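Local coordinates for two-domain protein containing predicted PHP-like metal-dependent phosphoesterase (PDB 3E38), which binds a cluster of zinc ions and is probably a metal-dependent phosphoesterase of the PHP family, perhaps acting as a 5'-3' exonuclease on nucleic acids, at residues B[187-192]-B[242-247]; B[214-219]-B[233-238]. One frame throughout, in Å; residues are numbered along the deposited sequence.

Interaction 1 of 2, residues B[187-192]-B[242-247]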
ATOM      1  N   LEU B 187     -30.330  22.001  12.096  1.00 35.07           N
ATOM      2  CA  LEU B 187     -29.643  21.054  12.945  1.00 33.78           C
ATOM      3  C   LEU B 187     -28.193  20.898  12.547  1.00 34.37           C
ATOM      4  O   LEU B 187     -27.749  21.295  11.459  1.00 37.47           O
ATOM      5  CB  LEU B 187     -30.329  19.686  12.893  1.00 32.05           C
ATOM      6  CG  LEU B 187     -31.827  19.671  13.218  1.00 31.11           C
ATOM      7  CD1 LEU B 187     -32.533  18.486  12.635  1.00 17.99           C
ATOM      8  CD2 LEU B 187     -32.038  19.700  14.713  1.00 32.51           C
ATOM      9  N   THR B 188     -27.481  20.272  13.465  1.00 30.88           N
ATOM     10  CA  THR B 188     -26.041  19.985  13.309  1.00 29.82           C
ATOM     11  C   THR B 188     -25.828  18.732  12.489  1.00 28.94           C
ATOM     12  O   THR B 188     -26.339  17.695  12.846  1.00 31.12           O
ATOM     13  CB  THR B 188     -25.386  19.852  14.659  1.00 28.09           C
ATOM     14  OG1 THR B 188     -25.593  21.091  15.345  1.00 26.80           O
ATOM     15  CG2 THR B 188     -23.876  19.541  14.550  1.00 28.72           C
HETATM   16  N   MSE B 189     -25.106  18.864  11.367  1.00 27.82           N
HETATM   17  CA  MSE B 189     -24.774  17.711  10.510  1.00 27.22           C
HETATM   18  C   MSE B 189     -23.613  16.986  11.139  1.00 29.48           C
HETATM   19  O   MSE B 189     -22.599  17.588  11.468  1.00 27.36           O
HETATM   20  CB  MSE B 189     -24.412  18.133   9.094  1.00 24.45           C
HETATM   21  CG  MSE B 189     -25.523  18.906   8.412  1.00 32.00           C
HETATM   22 SE   MSE B 189     -25.014  19.262   6.627  0.75 34.59          SE
HETATM   23  CE  MSE B 189     -26.324  20.744   6.293  1.00 19.38           C
ATOM     24  N   ILE B 190     -23.840  15.696  11.328  1.00 30.91           N
ATOM     25  CA  ILE B 190     -22.912  14.782  11.983  1.00 28.74           C
ATOM     26  C   ILE B 190     -22.405  13.653  11.103  1.00 26.82           C
ATOM     27  O   ILE B 190     -23.105  13.106  10.281  1.00 23.13           O
ATOM     28  CB  ILE B 190     -23.546  14.111  13.234  1.00 28.47           C
ATOM     29  CG1 ILE B 190     -23.911  15.123  14.303  1.00 29.53           C
ATOM     30  CG2 ILE B 190     -22.529  13.113  13.888  1.00 24.66           C
ATOM     31  CD1 ILE B 190     -22.710  15.748  15.003  1.00 29.18           C
ATOM     32  N   GLY B 191     -21.171  13.261  11.351  1.00 26.98           N
ATOM     33  CA  GLY B 191     -20.634  12.111  10.655  1.00 26.44           C
ATOM     34  C   GLY B 191     -19.793  11.247  11.567  1.00 29.67           C
ATOM     35  O   GLY B 191     -18.869  11.724  12.227  1.00 30.35           O
ATOM     36  N   THR B 192     -20.119   9.965  11.578  1.00 29.34           N
ATOM     37  CA  THR B 192     -19.463   9.028  12.494  1.00 29.20           C
ATOM     38  C   THR B 192     -19.145   7.690  11.867  1.00 27.69           C
ATOM     39  O   THR B 192     -19.568   7.388  10.770  1.00 26.73           O
ATOM     40  CB  THR B 192     -20.329   8.782  13.718  1.00 29.97           C
ATOM     41  OG1 THR B 192     -21.445   8.000  13.323  1.00 30.92           O
ATOM     42  CG2 THR B 192     -20.849  10.099  14.300  1.00 27.35           C
ATOM     43  N   LEU B 242     -16.053  12.927   0.290  1.00 28.59           N
ATOM     44  CA  LEU B 242     -17.005  14.026   0.471  1.00 30.29           C
ATOM     45  C   LEU B 242     -16.813  14.785   1.809  1.00 33.12           C
ATOM     46  O   LEU B 242     -16.354  14.232   2.830  1.00 33.30           O
ATOM     47  CB  LEU B 242     -18.446  13.520   0.362  1.00 25.86           C
ATOM     48  CG  LEU B 242     -18.876  12.683  -0.834  1.00 28.56           C
ATOM     49  CD1 LEU B 242     -20.352  12.353  -0.648  1.00 30.83           C
ATOM     50  CD2 LEU B 242     -18.611  13.437  -2.159  1.00 24.33           C
ATOM     51  N   LEU B 243     -17.097  16.080   1.753  1.00 31.10           N
ATOM     52  CA  LEU B 243     -17.118  16.904   2.944  1.00 31.83           C
ATOM     53  C   LEU B 243     -18.463  17.571   2.851  1.00 33.92           C
ATOM     54  O   LEU B 243     -18.796  18.209   1.864  1.00 33.44           O
ATOM     55  CB  LEU B 243     -15.962  17.900   3.017  1.00 34.34           C
ATOM     56  CG  LEU B 243     -15.845  18.649   4.349  1.00 31.49           C
ATOM     57  CD1 LEU B 243     -15.325  17.699   5.444  1.00 43.24           C
ATOM     58  CD2 LEU B 243     -14.927  19.833   4.217  1.00 33.90           C
ATOM     59  N   ILE B 244     -19.268  17.339   3.873  1.00 35.12           N
ATOM     60  CA  ILE B 244     -20.644  17.787   3.892  1.00 34.30           C
ATOM     61  C   ILE B 244     -20.916  18.832   4.959  1.00 36.51           C
ATOM     62  O   ILE B 244     -20.613  18.644   6.131  1.00 38.26           O
ATOM     63  CB  ILE B 244     -21.543  16.565   4.130  1.00 35.00           C
ATOM     64  CG1 ILE B 244     -21.152  15.459   3.131  1.00 35.68           C
ATOM     65  CG2 ILE B 244     -23.042  16.965   4.051  1.00 22.64           C
ATOM     66  CD1 ILE B 244     -21.257  14.043   3.641  1.00 25.83           C
ATOM     67  N   GLY B 245     -21.495  19.941   4.532  1.00 34.39           N
ATOM     68  CA  GLY B 245     -21.818  21.018   5.459  1.00 36.52           C
ATOM     69  C   GLY B 245     -22.457  22.260   4.859  1.00 35.20           C
ATOM     70  O   GLY B 245     -22.702  22.346   3.671  1.00 34.62           O
ATOM     71  N   ARG B 246     -22.737  23.232   5.708  1.00 37.20           N
ATOM     72  CA  ARG B 246     -23.314  24.483   5.229  1.00 37.30           C
ATOM     73  C   ARG B 246     -22.269  25.288   4.471  1.00 37.25           C
ATOM     74  O   ARG B 246     -21.085  25.376   4.811  1.00 37.37           O
ATOM     75  CB  ARG B 246     -23.958  25.299   6.348  1.00 39.37           C
ATOM     76  CG  ARG B 246     -25.243  24.686   6.848  1.00 35.83           C
ATOM     77  CD  ARG B 246     -26.020  25.595   7.802  1.00 29.77           C
ATOM     78  NE  ARG B 246     -27.149  24.860   8.380  1.00 23.36           N
ATOM     79  CZ  ARG B 246     -27.014  23.837   9.224  1.00 37.11           C
ATOM     80  NH1 ARG B 246     -25.801  23.391   9.562  1.00 32.89           N
ATOM     81  NH2 ARG B 246     -28.076  23.214   9.676  1.00 34.90           N
ATOM     82  N   GLU B 247     -22.762  25.838   3.391  1.00 36.66           N
ATOM     83  CA  GLU B 247     -21.973  26.645   2.482  1.00 36.58           C
ATOM     84  C   GLU B 247     -21.186  27.744   3.176  1.00 33.44           C
ATOM     85  O   GLU B 247     -20.075  28.067   2.788  1.00 30.77           O
ATOM     86  CB  GLU B 247     -22.898  27.309   1.466  1.00 35.61           C
ATOM     87  CG  GLU B 247     -22.147  28.285   0.637  1.00 43.49           C
ATOM     88  CD  GLU B 247     -23.020  29.041  -0.285  1.00 49.80           C
ATOM     89  OE1 GLU B 247     -24.255  28.949  -0.147  1.00 58.15           O
ATOM     90  OE2 GLU B 247     -22.465  29.739  -1.142  1.00 64.97           O
TER
HETATM   91  O   HOH W   1     -23.945  21.486  10.777  1.00 29.47           O

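Interaction 2 of 2, residues B[214-219]-B[233-238]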
ATOM      1  N   THR B 214     -16.403  13.660  11.915  1.00 30.68           N
ATOM      2  CA  THR B 214     -16.920  15.054  11.923  1.00 28.87           C
ATOM      3  C   THR B 214     -15.846  16.075  12.213  1.00 28.97           C
ATOM      4  O   THR B 214     -15.062  15.954  13.158  1.00 34.34           O
ATOM      5  CB  THR B 214     -18.065  15.279  12.958  1.00 27.62           C
ATOM      6  OG1 THR B 214     -19.101  14.333  12.752  1.00 25.05           O
ATOM      7  CG2 THR B 214     -18.638  16.668  12.874  1.00 22.40           C
ATOM      8  N   PHE B 215     -15.765  17.043  11.324  1.00 29.01           N
ATOM      9  CA  PHE B 215     -14.922  18.201  11.563  1.00 29.41           C
ATOM     10  C   PHE B 215     -15.734  19.177  12.421  1.00 29.14           C
ATOM     11  O   PHE B 215     -16.863  19.597  12.034  1.00 28.47           O
ATOM     12  CB  PHE B 215     -14.470  18.912  10.272  1.00 32.30           C
ATOM     13  CG  PHE B 215     -13.536  18.126   9.431  1.00 27.03           C
ATOM     14  CD1 PHE B 215     -12.869  17.037   9.961  1.00 35.68           C
ATOM     15  CD2 PHE B 215     -13.229  18.546   8.138  1.00 30.28           C
ATOM     16  CE1 PHE B 215     -11.988  16.302   9.183  1.00 39.35           C
ATOM     17  CE2 PHE B 215     -12.327  17.827   7.347  1.00 33.37           C
ATOM     18  CZ  PHE B 215     -11.715  16.707   7.869  1.00 38.83           C
ATOM     19  N   VAL B 216     -15.171  19.505  13.586  1.00 28.86           N
ATOM     20  CA  VAL B 216     -15.781  20.447  14.534  1.00 28.26           C
ATOM     21  C   VAL B 216     -14.927  21.713  14.664  1.00 30.16           C
ATOM     22  O   VAL B 216     -13.746  21.663  15.041  1.00 29.23           O
ATOM     23  CB  VAL B 216     -16.021  19.808  15.940  1.00 30.48           C
ATOM     24  CG1 VAL B 216     -16.810  20.753  16.870  1.00 24.36           C
ATOM     25  CG2 VAL B 216     -16.769  18.464  15.831  1.00 23.83           C
ATOM     26  N   PHE B 217     -15.549  22.853  14.366  1.00 28.99           N
ATOM     27  CA  PHE B 217     -14.851  24.152  14.414  1.00 29.64           C
ATOM     28  C   PHE B 217     -15.121  24.845  15.740  1.00 30.01           C
ATOM     29  O   PHE B 217     -16.094  25.589  15.928  1.00 35.31           O
ATOM     30  CB  PHE B 217     -15.225  25.015  13.218  1.00 29.30           C
ATOM     31  CG  PHE B 217     -15.162  24.276  11.916  1.00 35.33           C
ATOM     32  CD1 PHE B 217     -13.951  24.021  11.308  1.00 40.74           C
ATOM     33  CD2 PHE B 217     -16.316  23.809  11.313  1.00 30.47           C
ATOM     34  CE1 PHE B 217     -13.898  23.331  10.113  1.00 31.00           C
ATOM     35  CE2 PHE B 217     -16.252  23.139  10.139  1.00 29.17           C
ATOM     36  CZ  PHE B 217     -15.039  22.896   9.538  1.00 32.31           C
ATOM     37  N   ALA B 218     -14.194  24.569  16.639  1.00 27.99           N
ATOM     38  CA  ALA B 218     -14.245  24.938  18.043  1.00 29.92           C
ATOM     39  C   ALA B 218     -13.382  26.148  18.359  1.00 29.33           C
ATOM     40  O   ALA B 218     -12.409  26.402  17.683  1.00 31.80           O
ATOM     41  CB  ALA B 218     -13.804  23.704  18.913  1.00 28.42           C
ATOM     42  N   LYS B 219     -13.780  26.886  19.382  1.00 30.99           N
ATOM     43  CA  LYS B 219     -13.078  28.096  19.806  1.00 31.14           C
ATOM     44  C   LYS B 219     -11.949  27.652  20.694  1.00 32.99           C
ATOM     45  O   LYS B 219     -11.013  28.397  20.981  1.00 34.91           O
ATOM     46  CB  LYS B 219     -14.001  29.052  20.566  1.00 28.80           C
ATOM     47  CG  LYS B 219     -15.097  29.725  19.734  1.00 39.12           C
ATOM     48  CD  LYS B 219     -16.098  30.504  20.603  1.00 32.13           C
ATOM     49  N   ARG B 233     -23.942  24.362  15.400  1.00 30.87           N
ATOM     50  CA  ARG B 233     -23.838  23.631  14.121  1.00 31.56           C
ATOM     51  C   ARG B 233     -22.568  23.867  13.301  1.00 32.16           C
ATOM     52  O   ARG B 233     -22.572  23.790  12.064  1.00 37.36           O
ATOM     53  CB  ARG B 233     -25.039  23.987  13.259  1.00 31.18           C
ATOM     54  CG  ARG B 233     -26.357  23.984  14.026  1.00 36.37           C
ATOM     55  CD  ARG B 233     -27.363  24.863  13.296  1.00 41.19           C
ATOM     56  NE  ARG B 233     -26.856  26.234  13.179  1.00 47.15           N
ATOM     57  CZ  ARG B 233     -27.028  27.202  14.086  1.00 43.89           C
ATOM     58  NH1 ARG B 233     -27.708  26.983  15.209  1.00 41.93           N
ATOM     59  NH2 ARG B 233     -26.513  28.409  13.869  1.00 34.55           N
ATOM     60  N   ARG B 234     -21.498  24.135  14.021  1.00 32.25           N
ATOM     61  CA  ARG B 234     -20.186  24.453  13.448  1.00 30.53           C
ATOM     62  C   ARG B 234     -19.388  23.178  13.257  1.00 30.28           C
ATOM     63  O   ARG B 234     -18.370  22.890  13.900  1.00 31.20           O
ATOM     64  CB  ARG B 234     -19.466  25.488  14.309  1.00 30.48           C
ATOM     65  CG  ARG B 234     -18.737  26.502  13.467  1.00 35.14           C
ATOM     66  CD  ARG B 234     -18.024  27.554  14.281  1.00 37.73           C
ATOM     67  NE  ARG B 234     -18.911  28.303  15.171  1.00 36.75           N
ATOM     68  CZ  ARG B 234     -18.924  28.192  16.494  1.00 35.27           C
ATOM     69  NH1 ARG B 234     -18.106  27.350  17.119  1.00 26.61           N
ATOM     70  NH2 ARG B 234     -19.755  28.941  17.199  1.00 30.23           N
ATOM     71  N   THR B 235     -19.944  22.423  12.318  1.00 32.53           N
ATOM     72  CA  THR B 235     -19.465  21.099  11.875  1.00 27.96           C
ATOM     73  C   THR B 235     -19.559  20.910  10.373  1.00 30.22           C
ATOM     74  O   THR B 235     -20.231  21.658   9.637  1.00 30.63           O
ATOM     75  CB  THR B 235     -20.356  19.952  12.455  1.00 26.96           C
ATOM     76  OG1 THR B 235     -21.702  20.070  11.926  1.00 29.01           O
ATOM     77  CG2 THR B 235     -20.438  19.995  14.017  1.00 22.54           C
ATOM     78  N   ALA B 236     -18.881  19.859   9.954  1.00 28.89           N
ATOM     79  CA  ALA B 236     -18.937  19.312   8.583  1.00 28.87           C
ATOM     80  C   ALA B 236     -18.606  17.849   8.688  1.00 31.80           C
ATOM     81  O   ALA B 236     -17.682  17.463   9.423  1.00 30.90           O
ATOM     82  CB  ALA B 236     -17.965  20.011   7.624  1.00 27.75           C
ATOM     83  N   ALA B 237     -19.391  17.033   8.003  1.00 32.75           N
ATOM     84  CA  ALA B 237     -19.139  15.589   7.938  1.00 33.57           C
ATOM     85  C   ALA B 237     -18.153  15.226   6.788  1.00 33.04           C
ATOM     86  O   ALA B 237     -18.273  15.640   5.654  1.00 34.10           O
ATOM     87  CB  ALA B 237     -20.454  14.806   7.823  1.00 29.23           C
ATOM     88  N   TYR B 238     -17.172  14.435   7.157  1.00 31.39           N
ATOM     89  CA  TYR B 238     -16.130  13.950   6.282  1.00 28.84           C
ATOM     90  C   TYR B 238     -16.310  12.474   6.078  1.00 26.40           C
ATOM     91  O   TYR B 238     -16.100  11.668   6.962  1.00 27.73           O
ATOM     92  CB  TYR B 238     -14.790  14.226   6.910  1.00 25.48           C
ATOM     93  CG  TYR B 238     -13.597  13.861   6.054  1.00 28.15           C
ATOM     94  CD1 TYR B 238     -13.611  14.017   4.672  1.00 24.26           C
ATOM     95  CD2 TYR B 238     -12.416  13.428   6.644  1.00 26.18           C
ATOM     96  CE1 TYR B 238     -12.522  13.699   3.925  1.00 27.16           C
ATOM     97  CE2 TYR B 238     -11.336  13.131   5.898  1.00 21.98           C
ATOM     98  CZ  TYR B 238     -11.372  13.262   4.547  1.00 26.08           C
ATOM     99  OH  TYR B 238     -10.222  12.957   3.797  1.00 29.61           O
TER

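Interaction 1 of 2, residues B[187-192]-B[242-247]
The guanidinium of Arg246 has the selenomethionine Met189 over one face, with CE 4.2 Å above the plane and over its centre, while the carbonyl oxygen of Leu187 and a water meet it at the edge, in plane. The bond from Arg246 NH2 to Leu187 O is short, 2.6 Å, and almost straight at 174°; NH2 also bonds weakly to Cys182 O of helix 176-185. The water accepts from Met189 N at 2.9 Å and more weakly from Arg246 NH1. Extended from CG to NE, the arginine chain reaches across to Leu187. The long, flexible Met189 packs alongside, its SE 3.8 Å from Gly245 CA, where the lack of a side chain permits close approach, and 4.0 Å from Ile244 CG2, whose side chain it crosses at about a right angle. A leucine in place of Arg246 would probably leave the Leu187 carbonyl without its charged donor and Met189 CE without the flat surface beneath it. No backbone-to-backbone bond joins the segments, and Arg246, at the N-cap position of helix 247-257, supplies the direct polar link: the straight in-plane bond and the water hold its guanidinium by the edge and fix its rotation, while the selenomethionine methyl covers one face.

Interaction 2 of 2, residues B[214-219]-B[233-238]
Beyond the regular ladder of this antiparallel pair, a side chain carries on the bonding: Arg234 NH1 donates to Phe217 O at 2.9 Å, nearly straight on to the carbonyl oxygen, which lies in the guanidinium plane. Arg234 is also the centre of an inverse gamma turn, and a bend at chi3 (-58°) brings its guanidinium back to the neighbouring strand. Its own carbonyl accepts from Phe217 N at 2.9 Å, so backbone and side chain together grip both polar backbone atoms of Phe217. Arginine suits the place because its other terminal nitrogen, NH2, forms a salt bridge with Glu228.

Farther along, Phe215 and Ala236 form the hydrogen-bonded pair, with Phe215 N 2.7 Å from Ala236 O and the return bond from Ala236 N to Phe215 O. Alanine suits this position because its small methyl lets the Phe217 ring lie across the strand, CE2 4.4 Å from Ala236 CB. Tyr238 CB makes a CH-pi contact over the Phe215 face, 4.2 Å from the centroid. The two rings are inclined at 36°, with Phe215 CZ 3.6 Å from Tyr238 CD2.

On the other face the beta-branched residues Thr214, Val216 and Thr235 meet. With Thr214 CG2 anti to the backbone N (OG1 at chi1 -54°), this methyl reaches 3.7 Å from Thr235 CB, while Thr214 OG1 bonds to Gly191 O and Thr235 OG1 to Met189 O, both of strand 188-192.

The pair belongs to an antiparallel strand-helix-strand unit in the mixed sheet of the zinc-binding, PHP-like domain. A Schellman motif at Arg233 ends helix 223-231, which links the two strands and packs on Val216, Arg234 and Thr235. Strand 17-22 pairs with the other edge of strand 213-218, and strand 242-244 continues the sheet beyond strand 235-239.

Interaction 2 is a beta pairing in which the strands bond directly, whereas the segments of interaction 1 have no backbone bond to each other and meet chiefly through Arg246 and Met189; their centres are about 7 Å apart. Strand 235-239 links them: Ile244 N probably bonds to Ala237 O at 2.7 Å, making 242-244 its next neighbour in the sheet, and Ile244 O packs 3.3 Å from Ala236 CB. The threonine hydroxyls of interaction 2 tie it to strand 188-192 of interaction 1. Interaction 1 lies away from the metal sites. In interaction 2 the side chain of Thr214 is about 8 Å from that of the zinc ligand His24 and about 14 Å from a bound zinc ion.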